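Local coordinates for protein gamma-D-glutamyl-L-lysine dipeptidyl-peptidase (Bacillus cereus ATCC 10987, PDB 3H41) that probably hydrolyses gamma-D-glutamyl-L-lysine bonds in murein peptides, releasing L-Ala-D-Glu, as a cysteine peptidase of the NlpC/P60 family, at residues Thr17-Pro22 / Leu52-Ala57; Gln68-Val73 / Lys103-Asn108; Ile156-Leu161 / Gly175-Ser180; His221-Ser226 / Val270-Gly275. One frame throughout, in Å; residues are numbered along the deposited sequence. Where two conformers were deposited one is given.

Overall arrangement
Packing dominates all four contacts, and none has a direct hydrogen bond between its segments. Interactions 1 and 4 are buried and each sets a helix against a strand. Interactions 2 and 3 are partly buried, and each joins two strands of one sheet that are not neighbours in it. Interactions 1 and 2 lie about 20 Å apart between centres, in the N-terminal part. Interaction 3 lies in the second SH3-like domain and interaction 4 in the peptidase domain. The chemistry differs: indole and leucine in 1, branched aliphatic groups in 2, aromatic rings, backbone and a water in 3, selenium beside a tyrosine in 4. Gln-68 of interaction 2 packs on Lys-225 of interaction 4.

Interaction 1. Residues Thr17-Pro22 / Leu52-Ala57; sequences TLWTAP and LWLTNA
Trp-19 has CG anti to its carbonyl carbon (chi1 -67°), whereas Trp-53 has CG anti to its backbone N (chi1 177°). These two torsions bring the six-membered parts of the indoles together. Trp-19 CZ3 lies 4.1 Å from Trp-53 CZ3. Trp-53 CZ3 sits at the edge of the Trp-19 ring, near its plane. The ring planes are inclined by about 57°, so the indoles do not stack. Leu-54 adds a second touch, with its CD2 4.1 Å from Trp-19 CH2. Trp-19 thus meets two successive residues of the helix with neighbouring atoms of one ring.

The contact joins strand 15-19 to the C-terminal end of helix 48-56. Strand 15-19 pairs with strand 60-65, and both Trp-19 and Leu-54 also touch Leu-60 there. The helix is therefore packed against this two-stranded sheet next to the substrate site. The side chain of Trp-19 is about 6 Å from that of Glu-61, which binds substrate, and the side chain of Leu-54 is about 8 Å from the bound alanine. Trp-79 meets the Trp-19 ring edge-to-face. Just past the helix, Ala-57 CB lies 3.6 Å above the plane of the Trp-53 ring, toward its rim. Ala-57 N also bonds to Trp-53 O at 2.9 Å.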
loop_
_atom_site.group_PDB
_atom_site.type_symbol
_atom_site.label_atom_id
_atom_site.label_comp_id
_atom_site.label_asym_id
_atom_site.label_seq_id
_atom_site.Cartn_x
_atom_site.Cartn_y
_atom_site.Cartn_z
ATOM N N THR A 17 9.070 5.317 -0.844
ATOM C CA THR A 17 9.626 4.056 -0.395
ATOM C C THR A 17 10.502 4.353 0.812
ATOM O O THR A 17 11.354 5.248 0.753
ATOM C CB THR A 17 10.439 3.473 -1.543
ATOM O OG1 THR A 17 9.547 3.257 -2.648
ATOM C CG2 THR A 17 11.082 2.134 -1.144
ATOM N N LEU A 18 10.232 3.635 1.903
ATOM C CA LEU A 18 10.961 3.788 3.132
ATOM C C LEU A 18 12.020 2.679 3.284
ATOM O O LEU A 18 11.744 1.489 3.085
ATOM C CB LEU A 18 9.998 3.761 4.318
ATOM C CG LEU A 18 9.291 5.115 4.583
ATOM C CD1 LEU A 18 8.311 5.453 3.478
ATOM C CD2 LEU A 18 8.595 5.014 5.952
ATOM N N TRP A 19 13.210 3.101 3.667
ATOM C CA TRP A 19 14.420 2.241 3.715
ATOM C C TRP A 19 14.754 1.903 5.169
ATOM O O TRP A 19 14.429 2.681 6.061
ATOM C CB TRP A 19 15.610 2.946 3.023
ATOM C CG TRP A 19 15.359 3.090 1.551
ATOM C CD1 TRP A 19 14.466 3.940 0.980
ATOM C CD2 TRP A 19 15.904 2.305 0.466
ATOM N NE1 TRP A 19 14.429 3.767 -0.367
ATOM C CE2 TRP A 19 15.307 2.777 -0.723
ATOM C CE3 TRP A 19 16.872 1.292 0.375
ATOM C CZ2 TRP A 19 15.616 2.248 -1.997
ATOM C CZ3 TRP A 19 17.163 0.760 -0.866
ATOM C CH2 TRP A 19 16.555 1.252 -2.047
ATOM N N THR A 20 15.409 0.762 5.395
ATOM C CA THR A 20 15.818 0.366 6.725
ATOM C C THR A 20 16.996 1.208 7.201
ATOM O O THR A 20 17.277 1.234 8.367
ATOM C CB THR A 20 16.243 -1.113 6.766
ATOM O OG1 THR A 20 17.283 -1.328 5.792
ATOM C CG2 THR A 20 15.031 -2.008 6.477
ATOM N N ALA A 21 17.691 1.896 6.305
ATOM C CA ALA A 21 18.769 2.798 6.696
ATOM C C ALA A 21 18.779 3.892 5.681
ATOM O O ALA A 21 18.363 3.655 4.554
ATOM C CB ALA A 21 20.140 2.065 6.701
ATOM N N PRO A 22 19.249 5.087 6.052
ATOM C CA PRO A 22 19.348 6.137 5.043
ATOM C C PRO A 22 20.557 5.901 4.108
ATOM O O PRO A 22 21.374 5.007 4.383
ATOM C CB PRO A 22 19.541 7.399 5.895
ATOM C CG PRO A 22 20.269 6.888 7.116
ATOM C CD PRO A 22 19.783 5.516 7.369
ATOM N N LEU A 52 15.444 -8.927 -5.875
ATOM C CA LEU A 52 15.666 -9.806 -4.695
ATOM C C LEU A 52 16.598 -9.202 -3.669
ATOM O O LEU A 52 16.433 -9.431 -2.475
ATOM C CB LEU A 52 16.172 -11.192 -5.109
ATOM C CG LEU A 52 15.145 -12.060 -5.856
ATOM C CD1 LEU A 52 15.803 -13.309 -6.461
ATOM C CD2 LEU A 52 13.966 -12.449 -4.920
ATOM N N TRP A 53 17.561 -8.409 -4.128
ATOM C CA TRP A 53 18.449 -7.654 -3.217
ATOM C C TRP A 53 17.726 -6.799 -2.182
ATOM O O TRP A 53 18.154 -6.693 -1.037
ATOM C CB TRP A 53 19.336 -6.750 -4.030
ATOM C CG TRP A 53 20.273 -5.852 -3.255
ATOM C CD1 TRP A 53 21.515 -6.198 -2.794
ATOM C CD2 TRP A 53 20.115 -4.443 -2.954
ATOM N NE1 TRP A 53 22.130 -5.125 -2.215
ATOM C CE2 TRP A 53 21.300 -4.029 -2.287
ATOM C CE3 TRP A 53 19.103 -3.502 -3.178
ATOM C CZ2 TRP A 53 21.499 -2.691 -1.827
ATOM C CZ3 TRP A 53 19.293 -2.163 -2.738
ATOM C CH2 TRP A 53 20.485 -1.782 -2.062
ATOM N N LEU A 54 16.618 -6.192 -2.602
ATOM C CA LEU A 54 15.769 -5.427 -1.664
ATOM C C LEU A 54 15.364 -6.222 -0.435
ATOM O O LEU A 54 15.437 -5.698 0.681
ATOM C CB LEU A 54 14.543 -4.871 -2.395
ATOM C CG LEU A 54 14.904 -3.889 -3.515
ATOM C CD1 LEU A 54 13.657 -3.615 -4.401
ATOM C CD2 LEU A 54 15.470 -2.608 -2.901
ATOM N N THR A 55 14.973 -7.493 -0.633
ATOM C CA THR A 55 14.644 -8.425 0.438
ATOM C C THR A 55 15.895 -8.996 1.113
ATOM O O THR A 55 16.044 -8.953 2.328
ATOM C CB THR A 55 13.856 -9.656 -0.127
ATOM O OG1 THR A 55 12.706 -9.179 -0.856
ATOM C CG2 THR A 55 13.456 -10.587 0.994
ATOM N N ASN A 56 16.807 -9.545 0.316
ATOM C CA ASN A 56 17.906 -10.317 0.895
ATOM C C ASN A 56 18.957 -9.469 1.597
ATOM O O ASN A 56 19.608 -9.946 2.509
ATOM C CB ASN A 56 18.530 -11.231 -0.140
ATOM C CG ASN A 56 17.577 -12.289 -0.608
ATOM O OD1 ASN A 56 16.517 -12.484 -0.015
ATOM N ND2 ASN A 56 17.929 -12.970 -1.681
ATOM N N ALA A 57 19.122 -8.213 1.196
ATOM C CA ALA A 57 19.985 -7.280 1.927
ATOM C C ALA A 57 19.166 -6.443 2.924
ATOM O O ALA A 57 19.673 -5.478 3.522
ATOM C CB ALA A 57 20.811 -6.384 0.948
#

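Interaction 2. Residues Gln68-Val73 / Lys103-Asn108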
loop_
_atom_site.group_PDB
_atom_site.type_symbol
_atom_site.label_atom_id
_atom_site.label_comp_id
_atom_site.label_asym_id
_atom_site.label_seq_id
_atom_site.Cartn_x
_atom_site.Cartn_y
_atom_site.Cartn_z
ATOM N N GLN A 68 -0.455 10.681 2.648
ATOM C CA GLN A 68 -0.408 9.968 3.914
ATOM C C GLN A 68 0.415 10.792 4.911
ATOM O O GLN A 68 1.402 11.453 4.521
ATOM C CB GLN A 68 0.183 8.562 3.718
ATOM C CG GLN A 68 -0.085 7.582 4.846
ATOM C CD GLN A 68 -0.047 6.095 4.406
ATOM O OE1 GLN A 68 0.305 5.744 3.246
ATOM N NE2 GLN A 68 -0.437 5.219 5.334
ATOM N N GLU A 69 -0.044 10.805 6.169
ATOM C CA GLU A 69 0.609 11.592 7.212
ATOM C C GLU A 69 1.718 10.769 7.865
ATOM O O GLU A 69 1.573 9.566 8.061
ATOM C CB GLU A 69 -0.384 11.994 8.284
ATOM C CG GLU A 69 0.172 13.025 9.271
ATOM C CD GLU A 69 -0.897 13.536 10.251
ATOM O OE1 GLU A 69 -2.044 13.795 9.819
ATOM O OE2 GLU A 69 -0.589 13.687 11.450
ATOM N N VAL A 70 2.806 11.442 8.210
ATOM C CA VAL A 70 3.896 10.822 8.904
ATOM C C VAL A 70 4.324 11.723 10.082
ATOM O O VAL A 70 4.086 12.937 10.056
ATOM C CB VAL A 70 5.141 10.568 7.974
ATOM C CG1 VAL A 70 4.732 9.780 6.682
ATOM C CG2 VAL A 70 5.889 11.861 7.641
ATOM N N THR A 71 4.967 11.105 11.073
ATOM C CA THR A 71 5.684 11.837 12.115
ATOM C C THR A 71 7.186 11.769 11.818
ATOM O O THR A 71 7.734 10.671 11.717
ATOM C CB THR A 71 5.405 11.246 13.518
ATOM O OG1 THR A 71 3.987 11.229 13.765
ATOM C CG2 THR A 71 6.221 12.048 14.663
ATOM N N VAL A 72 7.836 12.921 11.666
ATOM C CA VAL A 72 9.278 12.970 11.423
ATOM C C VAL A 72 9.981 12.859 12.774
ATOM O O VAL A 72 9.731 13.682 13.682
ATOM C CB VAL A 72 9.722 14.225 10.631
ATOM C CG1 VAL A 72 11.208 14.163 10.294
ATOM C CG2 VAL A 72 8.890 14.410 9.360
ATOM N N VAL A 73 10.819 11.827 12.922
ATOM C CA VAL A 73 11.503 11.548 14.196
ATOM C C VAL A 73 13.038 11.699 14.215
ATOM O O VAL A 73 13.633 11.774 15.292
ATOM C CB VAL A 73 11.122 10.139 14.735
ATOM C CG1 VAL A 73 9.587 10.047 15.022
ATOM C CG2 VAL A 73 11.586 9.039 13.794
ATOM N N LYS A 103 12.996 15.431 0.707
ATOM C CA LYS A 103 12.399 16.100 -0.427
ATOM C C LYS A 103 11.119 15.465 -0.942
ATOM O O LYS A 103 10.449 16.073 -1.782
ATOM C CB LYS A 103 13.386 16.226 -1.591
ATOM C CG LYS A 103 13.853 14.908 -2.209
ATOM C CD LYS A 103 14.978 15.172 -3.201
ATOM C CE LYS A 103 15.408 13.931 -3.943
ATOM N NZ LYS A 103 16.562 14.209 -4.875
ATOM N N GLN A 104 10.783 14.285 -0.417
ATOM C CA GLN A 104 9.527 13.619 -0.737
ATOM C C GLN A 104 8.400 13.922 0.252
ATOM O O GLN A 104 7.327 13.325 0.150
ATOM C CB GLN A 104 9.751 12.104 -0.836
ATOM C CG GLN A 104 10.540 11.717 -2.086
ATOM C CD GLN A 104 10.609 10.209 -2.239
ATOM O OE1 GLN A 104 10.594 9.494 -1.243
ATOM N NE2 GLN A 104 10.677 9.729 -3.479
ATOM N N LEU A 105 8.652 14.846 1.187
ATOM C CA LEU A 105 7.678 15.247 2.219
ATOM C C LEU A 105 7.280 16.693 1.953
ATOM O O LEU A 105 8.031 17.456 1.340
ATOM C CB LEU A 105 8.284 15.160 3.619
ATOM C CG LEU A 105 8.572 13.781 4.171
ATOM C CD1 LEU A 105 9.205 13.923 5.557
ATOM C CD2 LEU A 105 7.301 12.904 4.219
ATOM N N THR A 106 6.084 17.067 2.403
ATOM C CA THR A 106 5.695 18.454 2.353
ATOM C C THR A 106 4.840 18.769 3.585
ATOM O O THR A 106 4.508 17.883 4.406
ATOM C CB THR A 106 4.941 18.778 1.043
ATOM O OG1 THR A 106 4.773 20.195 0.940
ATOM C CG2 THR A 106 3.608 18.087 0.981
ATOM N N TYR A 107 4.510 20.049 3.735
ATOM C CA TYR A 107 3.519 20.455 4.741
ATOM C C TYR A 107 2.773 21.655 4.189
ATOM O O TYR A 107 3.396 22.616 3.764
ATOM C CB TYR A 107 4.173 20.838 6.077
ATOM C CG TYR A 107 3.127 21.156 7.152
ATOM C CD1 TYR A 107 2.563 22.437 7.250
ATOM C CD2 TYR A 107 2.638 20.169 7.983
ATOM C CE1 TYR A 107 1.591 22.728 8.209
ATOM C CE2 TYR A 107 1.656 20.440 8.934
ATOM C CZ TYR A 107 1.138 21.717 9.035
ATOM O OH TYR A 107 0.160 21.985 9.971
ATOM N N ASN A 108 1.455 21.581 4.156
ATOM C CA ASN A 108 0.623 22.718 3.779
ATOM C C ASN A 108 -0.505 22.814 4.803
ATOM O O ASN A 108 -1.197 21.827 5.074
ATOM C CB ASN A 108 0.095 22.518 2.363
ATOM C CG ASN A 108 -0.813 23.632 1.914
ATOM O OD1 ASN A 108 -2.019 23.522 2.069
ATOM N ND2 ASN A 108 -0.259 24.660 1.292
#
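Val-70 is the first residue of 68-73 to meet the other segment. Its CB points toward Leu-105, and its CG2 lies 3.8 Å from Leu-105 CD2. This methyl stands between the backbone N and the carbonyl carbon of Val-70, with CG1 beside N (chi1 -53°). The two side chains meet at a slant. Thr-71 turns to the other side of the strand. Its OG1 hydrogen-bonds there to His-85 and Glu-94.

Both segments belong to the first SH3-like domain, in an antiparallel five-stranded sheet. Strand 8-11 lies between strands 69-76 and 105-106 in that sheet. Val-70 and Leu-105 therefore do not pair through their backbones, and their CA atoms are 8.9 Å apart. Contact is made by side chains reaching over the intervening strand. Ile-11 of that strand touches both Val-70 and Leu-105.

Val-72 comes next on the same side as Val-70, two residues along. Its CG2 is 3.8 Å from Leu-105 CD1, and the two side chains approach tip to tip. Leu-105 thus gives one methyl branch to each valine. Its CG is anti to its own carbonyl carbon (chi1 -70°), and the fork opens toward the strand of the valines. Val-80 of strand 79-84 touches both Val-72 and Leu-105, and Val-82 touches Val-70.

Interaction 3. Residues Ile156-Leu161 / Gly175-Ser180; sequences ISYRVL and GTFYRS
Gly-175 meets the ring of Tyr-158 inside the second SH3-like domain. Strands 157-161 and 175-178 belong to one antiparallel sheet, but strands 147-153 and 119-122 come between them in its order. The strand axes make an angle of 59° and approach to 8.7 Å, in keeping with the strongly bent sheet of an SH3-like barrel. The Tyr-158 side chain reaches from one strand to the other.

Gly-175 is touched through its backbone. Its O lies 3.5 Å from Tyr-158 CE2, at the edge of the ring and near its plane. The same carbonyl also lies near the phenol, with Tyr-158 OH 3.6 Å from Gly-175 O, but the two are not hydrogen-bonded. Thr-176 follows with its side chain pointing away from the tyrosine strand. Its CA is 4.0 Å from Tyr-158 OH, so the phenol end passes close to the backbone.

Phe-177 turns back toward Tyr-158. Its CG is placed between its backbone N and carbonyl carbon (chi1 83°), which brings the ring edge to Tyr-158. Phe-177 CD2 lies 3.9 Å from Tyr-158 CE1, and this tyrosine atom is at the edge of the phenylalanine ring. The two ring planes are nearly perpendicular, at about 78°. Val-120 also touches Tyr-158, and Glu-153 packs on both aromatic residues. One water links the phenol to the second strand: it is 2.8 Å from Tyr-158 OH and accepts a hydrogen bond from Phe-177 N at 3.2 Å.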
loop_
_atom_site.group_PDB
_atom_site.type_symbol
_atom_site.label_atom_id
_atom_site.label_comp_id
_atom_site.label_asym_id
_atom_site.label_seq_id
_atom_site.Cartn_x
_atom_site.Cartn_y
_atom_site.Cartn_z
ATOM N N ILE A 156 -18.274 15.189 -14.738
ATOM C CA ILE A 156 -17.236 14.262 -15.202
ATOM C C ILE A 156 -16.078 13.985 -14.213
ATOM O O ILE A 156 -15.285 13.056 -14.442
ATOM C CB ILE A 156 -16.656 14.668 -16.578
ATOM C CG1 ILE A 156 -15.936 16.025 -16.511
ATOM C CG2 ILE A 156 -17.771 14.672 -17.693
ATOM C CD1 ILE A 156 -14.966 16.261 -17.699
ATOM N N SER A 157 -15.980 14.759 -13.127
ATOM C CA SER A 157 -14.750 14.787 -12.325
ATOM C C SER A 157 -14.949 15.113 -10.863
ATOM O O SER A 157 -15.996 15.617 -10.459
ATOM C CB SER A 157 -13.761 15.802 -12.910
ATOM O OG SER A 157 -14.314 17.101 -12.901
ATOM N N TYR A 158 -13.928 14.807 -10.074
ATOM C CA TYR A 158 -13.827 15.304 -8.721
ATOM C C TYR A 158 -12.641 16.246 -8.722
ATOM O O TYR A 158 -11.619 15.948 -9.363
ATOM C CB TYR A 158 -13.490 14.194 -7.731
ATOM C CG TYR A 158 -14.458 13.042 -7.671
ATOM C CD1 TYR A 158 -15.721 13.207 -7.136
ATOM C CD2 TYR A 158 -14.092 11.785 -8.113
ATOM C CE1 TYR A 158 -16.608 12.142 -7.065
ATOM C CE2 TYR A 158 -14.983 10.699 -8.041
ATOM C CZ TYR A 158 -16.231 10.889 -7.518
ATOM O OH TYR A 158 -17.125 9.843 -7.431
ATOM N N ARG A 159 -12.766 17.361 -8.007
ATOM C CA ARG A 159 -11.626 18.201 -7.702
ATOM C C ARG A 159 -11.132 17.924 -6.294
ATOM O O ARG A 159 -11.932 17.783 -5.335
ATOM C CB ARG A 159 -12.037 19.668 -7.887
ATOM C CG ARG A 159 -10.899 20.650 -7.842
ATOM C CD ARG A 159 -11.373 21.996 -8.447
ATOM N NE ARG A 159 -10.264 22.754 -8.982
ATOM C CZ ARG A 159 -10.045 24.046 -8.750
ATOM N NH1 ARG A 159 -10.877 24.747 -7.984
ATOM N NH2 ARG A 159 -8.991 24.645 -9.306
ATOM N N VAL A 160 -9.808 17.823 -6.147
ATOM C CA VAL A 160 -9.220 17.520 -4.871
ATOM C C VAL A 160 -8.039 18.434 -4.552
ATOM O O VAL A 160 -7.455 19.066 -5.439
ATOM C CB VAL A 160 -8.718 16.028 -4.847
ATOM C CG1 VAL A 160 -9.882 15.078 -5.060
ATOM C CG2 VAL A 160 -7.618 15.836 -5.928
ATOM N N LEU A 161 -7.647 18.450 -3.297
ATOM C CA LEU A 161 -6.491 19.203 -2.831
ATOM C C LEU A 161 -5.265 18.274 -2.638
ATOM O O LEU A 161 -5.371 17.238 -1.998
ATOM C CB LEU A 161 -6.817 19.867 -1.484
ATOM C CG LEU A 161 -5.757 20.844 -0.961
ATOM C CD1 LEU A 161 -5.654 22.099 -1.842
ATOM C CD2 LEU A 161 -6.027 21.211 0.492
ATOM N N GLY A 175 -12.342 7.209 -9.193
ATOM C CA GLY A 175 -12.401 7.383 -7.744
ATOM C C GLY A 175 -13.806 7.310 -7.193
ATOM O O GLY A 175 -14.790 7.217 -7.949
ATOM N N THR A 176 -13.884 7.355 -5.867
ATOM C CA THR A 176 -15.123 7.303 -5.098
ATOM C C THR A 176 -14.975 8.294 -3.959
ATOM O O THR A 176 -13.884 8.364 -3.402
ATOM C CB THR A 176 -15.244 5.892 -4.462
ATOM O OG1 THR A 176 -15.302 4.894 -5.500
ATOM C CG2 THR A 176 -16.449 5.780 -3.539
ATOM N N PHE A 177 -16.027 8.987 -3.536
ATOM C CA PHE A 177 -15.825 9.781 -2.327
ATOM C C PHE A 177 -16.479 9.196 -1.096
ATOM O O PHE A 177 -17.440 8.434 -1.184
ATOM C CB PHE A 177 -16.077 11.289 -2.506
ATOM C CG PHE A 177 -17.498 11.701 -2.397
ATOM C CD1 PHE A 177 -18.036 12.032 -1.170
ATOM C CD2 PHE A 177 -18.281 11.806 -3.543
ATOM C CE1 PHE A 177 -19.343 12.436 -1.064
ATOM C CE2 PHE A 177 -19.594 12.213 -3.459
ATOM C CZ PHE A 177 -20.133 12.536 -2.216
ATOM N N TYR A 178 -15.875 9.514 0.035
ATOM C CA TYR A 178 -16.276 9.004 1.347
ATOM C C TYR A 178 -16.093 10.088 2.405
ATOM O O TYR A 178 -15.202 10.935 2.282
ATOM C CB TYR A 178 -15.407 7.806 1.746
ATOM C CG TYR A 178 -15.494 6.552 0.881
ATOM C CD1 TYR A 178 -16.639 5.752 0.872
ATOM C CD2 TYR A 178 -14.387 6.118 0.151
ATOM C CE1 TYR A 178 -16.702 4.581 0.091
ATOM C CE2 TYR A 178 -14.427 4.956 -0.601
ATOM C CZ TYR A 178 -15.584 4.186 -0.615
ATOM O OH TYR A 178 -15.581 3.033 -1.355
ATOM N N ARG A 179 -16.891 10.032 3.479
ATOM C CA ARG A 179 -16.824 11.031 4.557
ATOM C C ARG A 179 -15.560 10.882 5.397
ATOM O O ARG A 179 -14.989 11.879 5.856
ATOM C CB ARG A 179 -18.081 10.939 5.439
ATOM C CG ARG A 179 -19.380 10.945 4.633
ATOM N N SER A 180 -15.103 9.647 5.575
ATOM C CA SER A 180 -13.923 9.328 6.395
ATOM C C SER A 180 -13.638 7.835 6.297
ATOM O O SER A 180 -14.482 7.096 5.773
ATOM C CB SER A 180 -14.173 9.659 7.860
ATOM O OG SER A 180 -15.137 8.791 8.391
HETATM O O HOH W 1 -18.545 8.456 -5.405
#

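Interaction 4. Residues His221-Ser226 / Val270-Gly275; sequences HTIYKS and VAMYIG
In the papain-like core of the NlpC/P60 peptidase domain, Met-272 of strand 267-275 packs against Ile-223 and Tyr-224 of helix 218-225. The contact joins the helix that begins just after Cys-216, the inferred nucleophile, to the strand that carries His-269, the inferred proton acceptor. Met-272 is itself about 7 Å from His-281, another inferred active-site residue, and about 9 Å from His-269, side chain to side chain.

Met-272 is present as selenomethionine. Its chain runs out straight from the strand, with CG anti to the backbone N (chi1 -174°) and SE anti to CA (chi2 172°). The last torsion then bends the methyl aside. Met-272 CE meets Ile-223 CD1 at 4.2 Å, an end-methyl contact between two apolar chains. The selenium meets the tyrosine instead. Met-272 SE lies 4.3 Å from Tyr-224 CE2 and 5.4 Å from the ring centroid. It is 58° off the ring normal, so this Met-aromatic contact is oblique. The phenol end of Tyr-224 is held separately, by a hydrogen bond from its OH to Gly-253 O.

Other elements close round this packing. Leu-192 of helix 189-197 touches Ile-223, Tyr-224 and Met-272 alike. Leu-255 of strand 255-259 lies against Tyr-224 and Met-272, and Ile-280 of strand 278-281 touches Met-272 from the neighbouring strand of the sheet.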
loop_
_atom_site.group_PDB
_atom_site.type_symbol
_atom_site.label_atom_id
_atom_site.label_comp_id
_atom_site.label_asym_id
_atom_site.label_seq_id
_atom_site.Cartn_x
_atom_site.Cartn_y
_atom_site.Cartn_z
ATOM N N HIS A 221 -2.995 -5.709 3.177
ATOM C CA HIS A 221 -3.199 -4.492 3.963
ATOM C C HIS A 221 -3.934 -3.453 3.131
ATOM O O HIS A 221 -4.888 -2.848 3.611
ATOM C CB HIS A 221 -1.851 -3.942 4.440
ATOM C CG HIS A 221 -1.919 -2.552 4.988
ATOM N ND1 HIS A 221 -2.379 -2.288 6.261
ATOM C CD2 HIS A 221 -1.593 -1.358 4.443
ATOM C CE1 HIS A 221 -2.290 -0.988 6.491
ATOM N NE2 HIS A 221 -1.825 -0.397 5.406
ATOM N N THR A 222 -3.515 -3.281 1.875
ATOM C CA THR A 222 -4.134 -2.266 0.980
ATOM C C THR A 222 -5.579 -2.575 0.608
ATOM O O THR A 222 -6.421 -1.688 0.614
ATOM C CB THR A 222 -3.276 -2.051 -0.293
ATOM O OG1 THR A 222 -1.990 -1.540 0.100
ATOM C CG2 THR A 222 -3.959 -1.071 -1.291
ATOM N N ILE A 223 -5.878 -3.838 0.339
ATOM C CA ILE A 223 -7.230 -4.276 -0.023
ATOM C C ILE A 223 -8.168 -3.998 1.147
ATOM O O ILE A 223 -9.234 -3.379 0.972
ATOM C CB ILE A 223 -7.272 -5.779 -0.327
ATOM C CG1 ILE A 223 -6.661 -6.058 -1.704
ATOM C CG2 ILE A 223 -8.708 -6.307 -0.296
ATOM C CD1 ILE A 223 -6.471 -7.523 -1.970
ATOM N N TYR A 224 -7.752 -4.408 2.348
ATOM C CA TYR A 224 -8.607 -4.164 3.527
ATOM C C TYR A 224 -8.731 -2.690 3.870
ATOM O O TYR A 224 -9.834 -2.232 4.144
ATOM C CB TYR A 224 -8.143 -4.995 4.722
ATOM C CG TYR A 224 -8.764 -6.366 4.720
ATOM C CD1 TYR A 224 -10.015 -6.588 5.366
ATOM C CD2 TYR A 224 -8.169 -7.444 4.088
ATOM C CE1 TYR A 224 -10.603 -7.811 5.373
ATOM C CE2 TYR A 224 -8.782 -8.694 4.091
ATOM C CZ TYR A 224 -10.001 -8.857 4.754
ATOM O OH TYR A 224 -10.649 -10.060 4.775
ATOM N N LYS A 225 -7.626 -1.950 3.811
ATOM C CA LYS A 225 -7.608 -0.558 4.218
ATOM C C LYS A 225 -8.506 0.298 3.330
ATOM O O LYS A 225 -9.231 1.187 3.827
ATOM C CB LYS A 225 -6.196 -0.008 4.191
ATOM C CG LYS A 225 -6.157 1.423 4.712
ATOM C CD LYS A 225 -4.979 1.749 5.572
ATOM C CE LYS A 225 -4.943 3.243 5.913
ATOM N NZ LYS A 225 -3.544 3.798 6.013
ATOM N N SER A 226 -8.491 -0.018 2.038
ATOM C CA SER A 226 -9.320 0.694 1.039
ATOM C C SER A 226 -10.810 0.464 1.215
ATOM O O SER A 226 -11.624 1.203 0.635
ATOM C CB SER A 226 -8.889 0.308 -0.375
ATOM O OG SER A 226 -9.256 -1.024 -0.740
ATOM N N VAL A 270 1.353 -14.369 3.149
ATOM C CA VAL A 270 -0.059 -14.228 3.393
ATOM C C VAL A 270 -0.763 -14.169 2.040
ATOM O O VAL A 270 -0.217 -13.606 1.053
ATOM C CB VAL A 270 -0.391 -13.012 4.253
ATOM C CG1 VAL A 270 0.165 -11.705 3.631
ATOM C CG2 VAL A 270 -1.925 -12.931 4.554
ATOM N N ALA A 271 -1.932 -14.791 1.998
ATOM C CA ALA A 271 -2.789 -14.788 0.817
ATOM C C ALA A 271 -4.250 -14.609 1.268
ATOM O O ALA A 271 -4.555 -14.720 2.434
ATOM C CB ALA A 271 -2.584 -16.096 0.034
HETATM N N MSE A 272 -5.150 -14.257 0.366
HETATM C CA MSE A 272 -6.573 -14.185 0.718
HETATM C C MSE A 272 -7.328 -15.289 0.034
HETATM O O MSE A 272 -7.217 -15.459 -1.184
HETATM C CB MSE A 272 -7.182 -12.824 0.269
HETATM C CG MSE A 272 -8.590 -12.631 0.736
HETATM SE SE MSE A 272 -9.255 -10.830 0.393
HETATM C CE MSE A 272 -9.042 -10.840 -1.477
ATOM N N TYR A 273 -8.114 -16.017 0.824
ATOM C CA TYR A 273 -8.974 -17.081 0.331
ATOM C C TYR A 273 -10.077 -16.499 -0.535
ATOM O O TYR A 273 -10.714 -15.510 -0.144
ATOM C CB TYR A 273 -9.573 -17.872 1.500
ATOM C CG TYR A 273 -10.236 -19.161 1.049
ATOM C CD1 TYR A 273 -9.531 -20.107 0.321
ATOM C CD2 TYR A 273 -11.569 -19.437 1.363
ATOM C CE1 TYR A 273 -10.130 -21.281 -0.097
ATOM C CE2 TYR A 273 -12.180 -20.615 0.932
ATOM C CZ TYR A 273 -11.456 -21.528 0.221
ATOM O OH TYR A 273 -12.058 -22.687 -0.210
ATOM N N ILE A 274 -10.306 -17.091 -1.697
ATOM C CA ILE A 274 -11.348 -16.570 -2.623
ATOM C C ILE A 274 -12.444 -17.602 -2.890
ATOM O O ILE A 274 -13.298 -17.409 -3.771
ATOM C CB ILE A 274 -10.737 -15.996 -3.950
ATOM C CG1 ILE A 274 -10.242 -17.093 -4.906
ATOM C CG2 ILE A 274 -9.595 -15.005 -3.630
ATOM C CD1 ILE A 274 -9.952 -16.607 -6.375
ATOM N N GLY A 275 -12.442 -18.672 -2.090
ATOM C CA GLY A 275 -13.414 -19.773 -2.237
ATOM C C GLY A 275 -13.045 -20.812 -3.276
ATOM O O GLY A 275 -12.109 -20.624 -4.068
#